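Local coordinates for protein glutathione S-transferase (Agrobacterium tumefaciens, PDB 2YCD) that probably conjugates glutathione to electrophilic compounds, possibly including herbicides, and binds S-(p-nitrobenzyl)glutathione as a dimer, at residues L157-L170 with Y197-R210. Numbering follows the deposited sequence.
Sequences LDELSAWLGDREWL and YGNLLAYVERGKAR. With PO4 (phosphate ion), chain C.
Asn199 and Leu200 of helix 198-208 fit against the last turns of helix 142-164, a packing within the all-helical C-terminal domain of the glutathione transferase fold. The short helical segments cross at 73°, and Leu200 enters as a knob into the hole formed by Leu157, Leu160, Ser161 and Leu164. Ser161, being small, probably helps the backbones draw close, its CA 6.2 Å from that of Leu200.

Asn199 suits the C-terminal end of helix 142-164 because its amide both donates and accepts. With chi1 at 72°, its CG sits between the backbone N and carbonyl carbon, and the amide turns its edge to that helix end. ND2 gives an almost straight bond of 3.1 Å to Gly165 O, on a lone pair, and a second to Ser161 O; OD1 accepts from Ser161 OG at 2.6 Å. Together the three bonds fix the amide's rotation. Ser161 O also receives, from the opposite face of its plane, the N of Gly165, whose positive phi, just past the helix, glycine tolerates easily.

At the N-cap position of helix 198-208, the Tyr197 ring takes Leu157 CB over one face, a CH-pi contact 3.8 Å from its centroid, while its hydroxyl donates to Asp158 OD1 from above the carboxylate plane.

Tyr203 sets its ring obliquely against Leu164 CD2 and Trp169, which lies beyond helix 142-164; the tyrosine hydroxyl, beside Leu170, bonds to Asp178. The Trp169 indole meets Arg206 O with its edge, and the rings of Trp169 and Phe174 meet edge-to-face. The Arg210 guanidinium plane stands nearly perpendicular to the indole; NH2 donates to phosphate O4 and NH1 to O1. Arg206, bent at chi3 (-65°), reaches back side-on, its NE and NH2 converging on Glu168 O at 3.1 and 3.0 Å.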
ATOM      1  N   LEU A 157     -13.886  -1.834   9.416  1.00 11.48           N
ATOM      2  CA  LEU A 157     -14.023  -0.780  10.410  1.00  9.36           C
ATOM      3  C   LEU A 157     -14.303  -1.344  11.811  1.00 10.83           C
ATOM      4  O   LEU A 157     -13.771  -0.842  12.791  1.00 10.57           O
ATOM      5  CB  LEU A 157     -15.099   0.239  10.002  1.00 11.02           C
ATOM      6  CG  LEU A 157     -14.827   1.012   8.697  1.00 11.81           C
ATOM      7  CD1 LEU A 157     -15.984   1.938   8.359  1.00 13.02           C
ATOM      8  CD2 LEU A 157     -13.542   1.836   8.777  1.00 13.52           C
ATOM      9  N   ASP A 158     -15.106  -2.404  11.877  1.00 10.74           N
ATOM     10  CA  ASP A 158     -15.303  -3.136  13.141  1.00 13.65           C
ATOM     11  C   ASP A 158     -13.945  -3.563  13.686  1.00 11.33           C
ATOM     12  O   ASP A 158     -13.634  -3.359  14.850  1.00 11.95           O
ATOM     13  CB  ASP A 158     -16.139  -4.415  12.957  1.00 12.85           C
ATOM     14  CG  ASP A 158     -17.616  -4.151  12.674  1.00 16.35           C
ATOM     15  OD1 ASP A 158     -18.112  -3.031  12.926  1.00 17.08           O
ATOM     16  OD2 ASP A 158     -18.281  -5.104  12.201  1.00 19.70           O
ATOM     17  N   GLU A 159     -13.133  -4.178  12.829  1.00 10.38           N
ATOM     18  CA  GLU A 159     -11.821  -4.671  13.237  1.00  9.83           C
ATOM     19  C   GLU A 159     -10.879  -3.545  13.689  1.00  9.90           C
ATOM     20  O   GLU A 159     -10.195  -3.648  14.719  1.00 11.71           O
ATOM     21  CB  GLU A 159     -11.204  -5.494  12.094  1.00 12.38           C
ATOM     22  CG  GLU A 159     -11.936  -6.836  11.894  1.00 13.92           C
ATOM     23  CD  GLU A 159     -11.845  -7.400  10.486  1.00 13.82           C
ATOM     24  OE1 GLU A 159     -11.203  -6.800   9.596  1.00 12.99           O
ATOM     25  OE2 GLU A 159     -12.423  -8.479  10.245  1.00 16.28           O
ATOM     26  N   LEU A 160     -10.838  -2.460  12.921  1.00 10.95           N
ATOM     27  CA  LEU A 160      -9.979  -1.339  13.272  1.00 11.40           C
ATOM     28  C   LEU A 160     -10.410  -0.684  14.587  1.00 11.64           C
ATOM     29  O   LEU A 160      -9.585  -0.314  15.424  1.00 12.37           O
ATOM     30  CB  LEU A 160      -9.996  -0.296  12.142  1.00 11.12           C
ATOM     31  CG  LEU A 160      -9.102   0.927  12.371  1.00 10.49           C
ATOM     32  CD1 LEU A 160      -7.633   0.534  12.448  1.00 11.86           C
ATOM     33  CD2 LEU A 160      -9.314   1.978  11.276  1.00 11.59           C
ATOM     34  N   SER A 161     -11.720  -0.530  14.745  1.00 11.32           N
ATOM     35  CA  SER A 161     -12.289   0.090  15.947  1.00 11.75           C
ATOM     36  C   SER A 161     -11.995  -0.744  17.198  1.00 12.70           C
ATOM     37  O   SER A 161     -11.609  -0.198  18.236  1.00 11.93           O
ATOM     38  CB  SER A 161     -13.790   0.252  15.743  1.00 12.94           C
ATOM     39  OG  SER A 161     -14.404   0.763  16.921  1.00 13.82           O
ATOM     40  N   ALA A 162     -12.136  -2.061  17.068  1.00 11.72           N
ATOM     41  CA  ALA A 162     -11.893  -2.946  18.200  1.00 15.62           C
ATOM     42  C   ALA A 162     -10.432  -2.884  18.586  1.00 16.01           C
ATOM     43  O   ALA A 162     -10.070  -2.866  19.770  1.00 17.53           O
ATOM     44  CB  ALA A 162     -12.288  -4.363  17.855  1.00 14.59           C
ATOM     45  N   TRP A 163      -9.565  -2.854  17.588  1.00 15.38           N
ATOM     46  CA  TRP A 163      -8.165  -2.819  17.896  1.00 15.65           C
ATOM     47  C   TRP A 163      -7.756  -1.479  18.549  1.00 15.28           C
ATOM     48  O   TRP A 163      -6.978  -1.455  19.516  1.00 17.27           O
ATOM     49  CB  TRP A 163      -7.331  -3.170  16.654  1.00 19.63           C
ATOM     50  CG  TRP A 163      -5.909  -3.227  17.011  1.00 17.72           C
ATOM     51  CD1 TRP A 163      -5.189  -4.318  17.422  1.00 22.73           C
ATOM     52  CD2 TRP A 163      -5.028  -2.113  17.069  1.00 14.33           C
ATOM     53  NE1 TRP A 163      -3.903  -3.940  17.715  1.00 22.66           N
ATOM     54  CE2 TRP A 163      -3.784  -2.587  17.515  1.00 18.57           C
ATOM     55  CE3 TRP A 163      -5.176  -0.750  16.803  1.00 18.56           C
ATOM     56  CZ2 TRP A 163      -2.681  -1.748  17.678  1.00 21.80           C
ATOM     57  CZ3 TRP A 163      -4.086   0.069  16.972  1.00 15.70           C
ATOM     58  CH2 TRP A 163      -2.859  -0.427  17.396  1.00 24.34           C
ATOM     59  N   LEU A 164      -8.284  -0.363  18.044  1.00 12.86           N
ATOM     60  CA  LEU A 164      -7.891   0.941  18.544  1.00 13.91           C
ATOM     61  C   LEU A 164      -8.301   1.128  20.004  1.00 15.42           C
ATOM     62  O   LEU A 164      -7.565   1.724  20.775  1.00 15.37           O
ATOM     63  CB  LEU A 164      -8.464   2.070  17.668  1.00 15.08           C
ATOM     64  CG  LEU A 164      -8.032   3.491  18.035  1.00 13.28           C
ATOM     65  CD1 LEU A 164      -6.560   3.745  17.651  1.00 15.26           C
ATOM     66  CD2 LEU A 164      -8.952   4.523  17.385  1.00 19.02           C
ATOM     67  N   GLY A 165      -9.472   0.628  20.379  1.00 13.83           N
ATOM     68  CA  GLY A 165      -9.932   0.804  21.757  1.00 15.13           C
ATOM     69  C   GLY A 165      -9.884   2.263  22.191  1.00 13.49           C
ATOM     70  O   GLY A 165     -10.447   3.125  21.509  1.00 14.28           O
ATOM     71  N   ASP A 166      -9.207   2.532  23.312  1.00 16.09           N
ATOM     72  CA  ASP A 166      -9.078   3.882  23.845  1.00 15.52           C
ATOM     73  C   ASP A 166      -7.716   4.525  23.541  1.00 15.16           C
ATOM     74  O   ASP A 166      -7.352   5.536  24.146  1.00 19.59           O
ATOM     75  CB  ASP A 166      -9.315   3.863  25.369  1.00 18.97           C
ATOM     76  CG  ASP A 166      -9.436   5.252  25.962  1.00 22.21           C
ATOM     77  OD1 ASP A 166     -10.252   6.044  25.458  1.00 21.01           O
ATOM     78  OD2 ASP A 166      -8.711   5.559  26.934  1.00 31.66           O
ATOM     79  N   ARG A 167      -6.969   3.966  22.597  1.00 16.19           N
ATOM     80  CA  ARG A 167      -5.670   4.544  22.244  1.00 16.60           C
ATOM     81  C   ARG A 167      -5.854   5.941  21.654  1.00 14.04           C
ATOM     82  O   ARG A 167      -6.776   6.159  20.856  1.00 14.99           O
ATOM     83  CB  ARG A 167      -4.956   3.662  21.213  1.00 16.29           C
ATOM     84  CG  ARG A 167      -4.554   2.262  21.695  1.00 17.53           C
ATOM     85  CD  ARG A 167      -4.125   1.386  20.524  1.00 17.02           C
ATOM     86  NE  ARG A 167      -3.796   0.023  20.940  1.00 26.27           N
ATOM     87  CZ  ARG A 167      -2.563  -0.471  20.980  1.00 39.20           C
ATOM     88  NH1 ARG A 167      -1.528   0.275  20.614  1.00 29.95           N
ATOM     89  NH2 ARG A 167      -2.362  -1.721  21.377  1.00 37.03           N
ATOM     90  N   GLU A 168      -4.967   6.873  22.021  1.00 13.53           N
ATOM     91  CA  GLU A 168      -4.979   8.196  21.412  1.00 14.45           C
ATOM     92  C   GLU A 168      -4.571   8.081  19.934  1.00 11.55           C
ATOM     93  O   GLU A 168      -5.244   8.637  19.073  1.00 11.89           O
ATOM     94  CB  GLU A 168      -4.034   9.152  22.151  1.00 15.67           C
ATOM     95  CG  GLU A 168      -4.226  10.608  21.751  1.00 17.27           C
ATOM     96  CD  GLU A 168      -3.238  11.547  22.430  1.00 22.77           C
ATOM     97  OE1 GLU A 168      -2.371  11.061  23.181  1.00 23.35           O
ATOM     98  OE2 GLU A 168      -3.328  12.766  22.191  1.00 30.45           O
ATOM     99  N   TRP A 169      -3.496   7.335  19.685  1.00 12.55           N
ATOM    100  CA  TRP A 169      -2.932   7.165  18.340  1.00 11.21           C
ATOM    101  C   TRP A 169      -2.667   5.687  18.103  1.00 14.45           C
ATOM    102  O   TRP A 169      -2.785   4.871  19.020  1.00 15.10           O
ATOM    103  CB  TRP A 169      -1.649   7.992  18.182  1.00 10.97           C
ATOM    104  CG  TRP A 169      -1.821   9.449  18.551  1.00 11.91           C
ATOM    105  CD1 TRP A 169      -1.251  10.097  19.614  1.00 11.89           C
ATOM    106  CD2 TRP A 169      -2.623  10.426  17.868  1.00 10.50           C
ATOM    107  NE1 TRP A 169      -1.644  11.411  19.624  1.00 10.63           N
ATOM    108  CE2 TRP A 169      -2.493  11.637  18.571  1.00 10.06           C
ATOM    109  CE3 TRP A 169      -3.437  10.397  16.727  1.00 10.38           C
ATOM    110  CZ2 TRP A 169      -3.132  12.811  18.175  1.00 13.59           C
ATOM    111  CZ3 TRP A 169      -4.089  11.565  16.338  1.00 11.96           C
ATOM    112  CH2 TRP A 169      -3.930  12.754  17.064  1.00 12.89           C
ATOM    113  N   LEU A 170      -2.318   5.325  16.873  1.00 11.54           N
ATOM    114  CA  LEU A 170      -2.116   3.911  16.541  1.00 15.20           C
ATOM    115  C   LEU A 170      -0.947   3.242  17.279  1.00 14.05           C
ATOM    116  O   LEU A 170      -1.072   2.077  17.685  1.00 20.36           O
ATOM    117  CB  LEU A 170      -1.961   3.728  15.028  1.00 12.98           C
ATOM    118  CG  LEU A 170      -3.214   3.992  14.174  1.00 11.76           C
ATOM    119  CD1 LEU A 170      -2.799   4.174  12.729  1.00 11.29           C
ATOM    120  CD2 LEU A 170      -4.284   2.914  14.293  1.00 14.50           C
ATOM    121  N   TYR A 197     -19.044   4.619  14.311  1.00 16.73           N
ATOM    122  CA  TYR A 197     -17.815   4.145  14.934  1.00 16.02           C
ATOM    123  C   TYR A 197     -17.209   5.254  15.790  1.00 16.63           C
ATOM    124  O   TYR A 197     -16.257   5.930  15.384  1.00 14.61           O
ATOM    125  CB  TYR A 197     -16.817   3.674  13.863  1.00 18.34           C
ATOM    126  CG  TYR A 197     -17.324   2.464  13.116  1.00 16.20           C
ATOM    127  CD1 TYR A 197     -18.101   2.606  11.974  1.00 13.25           C
ATOM    128  CD2 TYR A 197     -17.037   1.180  13.560  1.00 14.54           C
ATOM    129  CE1 TYR A 197     -18.590   1.515  11.304  1.00 16.59           C
ATOM    130  CE2 TYR A 197     -17.513   0.072  12.893  1.00 14.92           C
ATOM    131  CZ  TYR A 197     -18.289   0.240  11.769  1.00 14.06           C
ATOM    132  OH  TYR A 197     -18.759  -0.863  11.110  1.00 17.45           O
ATOM    133  N   GLY A 198     -17.772   5.451  16.978  1.00 15.61           N
ATOM    134  CA  GLY A 198     -17.445   6.603  17.789  1.00 17.03           C
ATOM    135  C   GLY A 198     -15.956   6.808  17.994  1.00 13.65           C
ATOM    136  O   GLY A 198     -15.480   7.940  17.918  1.00 15.02           O
ATOM    137  N   ASN A 199     -15.213   5.735  18.273  1.00 14.13           N
ATOM    138  CA  ASN A 199     -13.786   5.910  18.529  1.00 12.80           C
ATOM    139  C   ASN A 199     -12.998   6.265  17.259  1.00 10.15           C
ATOM    140  O   ASN A 199     -12.042   7.016  17.330  1.00 12.03           O
ATOM    141  CB  ASN A 199     -13.157   4.749  19.342  1.00 13.73           C
ATOM    142  CG  ASN A 199     -13.022   3.455  18.554  1.00 13.41           C
ATOM    143  OD1 ASN A 199     -13.718   3.218  17.569  1.00 14.17           O
ATOM    144  ND2 ASN A 199     -12.154   2.588  19.032  1.00 13.31           N
ATOM    145  N   LEU A 200     -13.442   5.774  16.105  1.00 10.83           N
ATOM    146  CA  LEU A 200     -12.794   6.153  14.844  1.00 11.07           C
ATOM    147  C   LEU A 200     -13.073   7.601  14.470  1.00 11.14           C
ATOM    148  O   LEU A 200     -12.169   8.319  14.017  1.00 10.82           O
ATOM    149  CB  LEU A 200     -13.214   5.204  13.715  1.00 11.01           C
ATOM    150  CG  LEU A 200     -12.871   3.716  13.867  1.00 11.06           C
ATOM    151  CD1 LEU A 200     -13.222   2.995  12.584  1.00 11.80           C
ATOM    152  CD2 LEU A 200     -11.418   3.487  14.229  1.00 12.37           C
ATOM    153  N   LEU A 201     -14.317   8.044  14.662  1.00 11.78           N
ATOM    154  CA  LEU A 201     -14.680   9.438  14.457  1.00 12.14           C
ATOM    155  C   LEU A 201     -13.845  10.357  15.346  1.00 13.80           C
ATOM    156  O   LEU A 201     -13.314  11.366  14.892  1.00 12.99           O
ATOM    157  CB  LEU A 201     -16.160   9.619  14.772  1.00 15.99           C
ATOM    158  CG  LEU A 201     -16.691  11.037  14.561  1.00 16.80           C
ATOM    159  CD1 LEU A 201     -16.443  11.492  13.120  1.00 24.44           C
ATOM    160  CD2 LEU A 201     -18.176  11.065  14.895  1.00 23.10           C
ATOM    161  N   ALA A 202     -13.733  10.010  16.623  1.00 11.34           N
ATOM    162  CA  ALA A 202     -12.971  10.813  17.572  1.00 11.24           C
ATOM    163  C   ALA A 202     -11.487  10.836  17.207  1.00  9.00           C
ATOM    164  O   ALA A 202     -10.811  11.857  17.373  1.00 12.31           O
ATOM    165  CB  ALA A 202     -13.175  10.288  19.006  1.00 12.58           C
ATOM    166  N   TYR A 203     -10.990   9.699  16.723  1.00 10.41           N
ATOM    167  CA  TYR A 203      -9.606   9.572  16.258  1.00  9.96           C
ATOM    168  C   TYR A 203      -9.333  10.525  15.077  1.00 10.13           C
ATOM    169  O   TYR A 203      -8.383  11.301  15.099  1.00 10.08           O
ATOM    170  CB  TYR A 203      -9.353   8.104  15.898  1.00 11.10           C
ATOM    171  CG  TYR A 203      -8.045   7.805  15.184  1.00  9.98           C
ATOM    172  CD1 TYR A 203      -6.828   7.926  15.830  1.00  9.26           C
ATOM    173  CD2 TYR A 203      -8.045   7.391  13.856  1.00  9.61           C
ATOM    174  CE1 TYR A 203      -5.631   7.641  15.180  1.00 10.25           C
ATOM    175  CE2 TYR A 203      -6.867   7.092  13.196  1.00  9.06           C
ATOM    176  CZ  TYR A 203      -5.664   7.220  13.847  1.00  8.50           C
ATOM    177  OH  TYR A 203      -4.492   6.953  13.176  1.00  9.25           O
ATOM    178  N   VAL A 204     -10.202  10.498  14.079  1.00  9.83           N
ATOM    179  CA  VAL A 204     -10.071  11.409  12.941  1.00  9.83           C
ATOM    180  C   VAL A 204     -10.112  12.868  13.421  1.00 10.53           C
ATOM    181  O   VAL A 204      -9.294  13.688  12.999  1.00 10.20           O
ATOM    182  CB  VAL A 204     -11.180  11.148  11.923  1.00  9.49           C
ATOM    183  CG1 VAL A 204     -11.242  12.276  10.884  1.00 11.04           C
ATOM    184  CG2 VAL A 204     -10.952   9.801  11.245  1.00 11.72           C
ATOM    185  N   GLU A 205     -11.055  13.193  14.308  1.00 11.56           N
ATOM    186  CA  GLU A 205     -11.144  14.555  14.827  1.00 10.91           C
ATOM    187  C   GLU A 205      -9.901  14.962  15.624  1.00  9.62           C
ATOM    188  O   GLU A 205      -9.465  16.127  15.549  1.00 10.93           O
ATOM    189  CB  GLU A 205     -12.429  14.783  15.643  1.00 12.73           C
ATOM    190  CG  GLU A 205     -13.718  14.688  14.809  1.00 16.78           C
ATOM    191  CD  GLU A 205     -13.762  15.659  13.635  1.00 39.71           C
ATOM    192  OE1 GLU A 205     -13.167  16.752  13.732  1.00 38.80           O
ATOM    193  OE2 GLU A 205     -14.399  15.328  12.609  1.00 33.84           O
ATOM    194  N   ARG A 206      -9.307  14.029  16.365  1.00 11.34           N
ATOM    195  CA  ARG A 206      -8.068  14.329  17.093  1.00 11.34           C
ATOM    196  C   ARG A 206      -6.949  14.765  16.135  1.00  9.58           C
ATOM    197  O   ARG A 206      -6.172  15.684  16.429  1.00 10.59           O
ATOM    198  CB  ARG A 206      -7.602  13.123  17.915  1.00 14.64           C
ATOM    199  CG  ARG A 206      -8.349  12.953  19.231  1.00 22.61           C
ATOM    200  CD  ARG A 206      -7.588  12.050  20.205  1.00 23.15           C
ATOM    201  NE  ARG A 206      -7.479  10.684  19.729  1.00 21.55           N
ATOM    202  CZ  ARG A 206      -8.460   9.796  19.782  1.00 18.64           C
ATOM    203  NH1 ARG A 206      -9.650  10.137  20.280  1.00 16.63           N
ATOM    204  NH2 ARG A 206      -8.257   8.569  19.340  1.00 20.88           N
ATOM    205  N   GLY A 207      -6.855  14.085  14.992  1.00 10.62           N
ATOM    206  CA  GLY A 207      -5.864  14.457  13.991  1.00  9.94           C
ATOM    207  C   GLY A 207      -6.162  15.816  13.355  1.00  8.51           C
ATOM    208  O   GLY A 207      -5.264  16.640  13.176  1.00  9.77           O
ATOM    209  N   LYS A 208      -7.424  16.042  13.008  1.00  8.85           N
ATOM    210  CA  LYS A 208      -7.837  17.283  12.351  1.00  8.44           C
ATOM    211  C   LYS A 208      -7.651  18.504  13.243  1.00 11.42           C
ATOM    212  O   LYS A 208      -7.526  19.622  12.733  1.00 11.53           O
ATOM    213  CB  LYS A 208      -9.299  17.189  11.898  1.00 11.11           C
ATOM    214  CG  LYS A 208      -9.520  16.172  10.761  1.00 10.04           C
ATOM    215  CD  LYS A 208     -10.993  15.881  10.480  1.00 15.06           C
ATOM    216  CE  LYS A 208     -11.799  17.102  10.142  1.00 24.42           C
ATOM    217  NZ  LYS A 208     -13.217  16.702   9.848  1.00 22.08           N
ATOM    218  N   ALA A 209      -7.613  18.300  14.566  1.00  9.81           N
ATOM    219  CA  ALA A 209      -7.422  19.407  15.494  1.00  9.67           C
ATOM    220  C   ALA A 209      -5.957  19.819  15.650  1.00 11.48           C
ATOM    221  O   ALA A 209      -5.669  20.849  16.257  1.00 11.31           O
ATOM    222  CB  ALA A 209      -8.028  19.052  16.858  1.00  9.96           C
ATOM    223  N   ARG A 210      -5.016  19.042  15.121  1.00  9.82           N
ATOM    224  CA  ARG A 210      -3.610  19.409  15.268  1.00  9.90           C
ATOM    225  C   ARG A 210      -3.262  20.636  14.414  1.00  8.92           C
ATOM    226  O   ARG A 210      -3.700  20.758  13.274  1.00  9.77           O
ATOM    227  CB  ARG A 210      -2.718  18.223  14.902  1.00  9.61           C
ATOM    228  CG  ARG A 210      -2.909  17.027  15.827  1.00  9.68           C
ATOM    229  CD  ARG A 210      -2.054  15.828  15.411  1.00  9.20           C
ATOM    230  NE  ARG A 210      -0.614  16.086  15.489  1.00  8.33           N
ATOM    231  CZ  ARG A 210       0.133  15.887  16.577  1.00  8.94           C
ATOM    232  NH1 ARG A 210      -0.417  15.439  17.703  1.00  9.52           N
ATOM    233  NH2 ARG A 210       1.429  16.153  16.561  1.00 11.04           N
TER
HETATM  234  P   PO4 C 601       2.190  16.188  20.351  1.00 19.66           P
HETATM  235  O1  PO4 C 601       0.764  15.825  20.667  1.00 28.50           O
HETATM  236  O2  PO4 C 601       2.304  17.695  20.231  1.00 17.62           O
HETATM  237  O3  PO4 C 601       3.123  15.719  21.450  1.00 22.49           O
HETATM  238  O4  PO4 C 601       2.625  15.546  19.053  1.00 26.94           O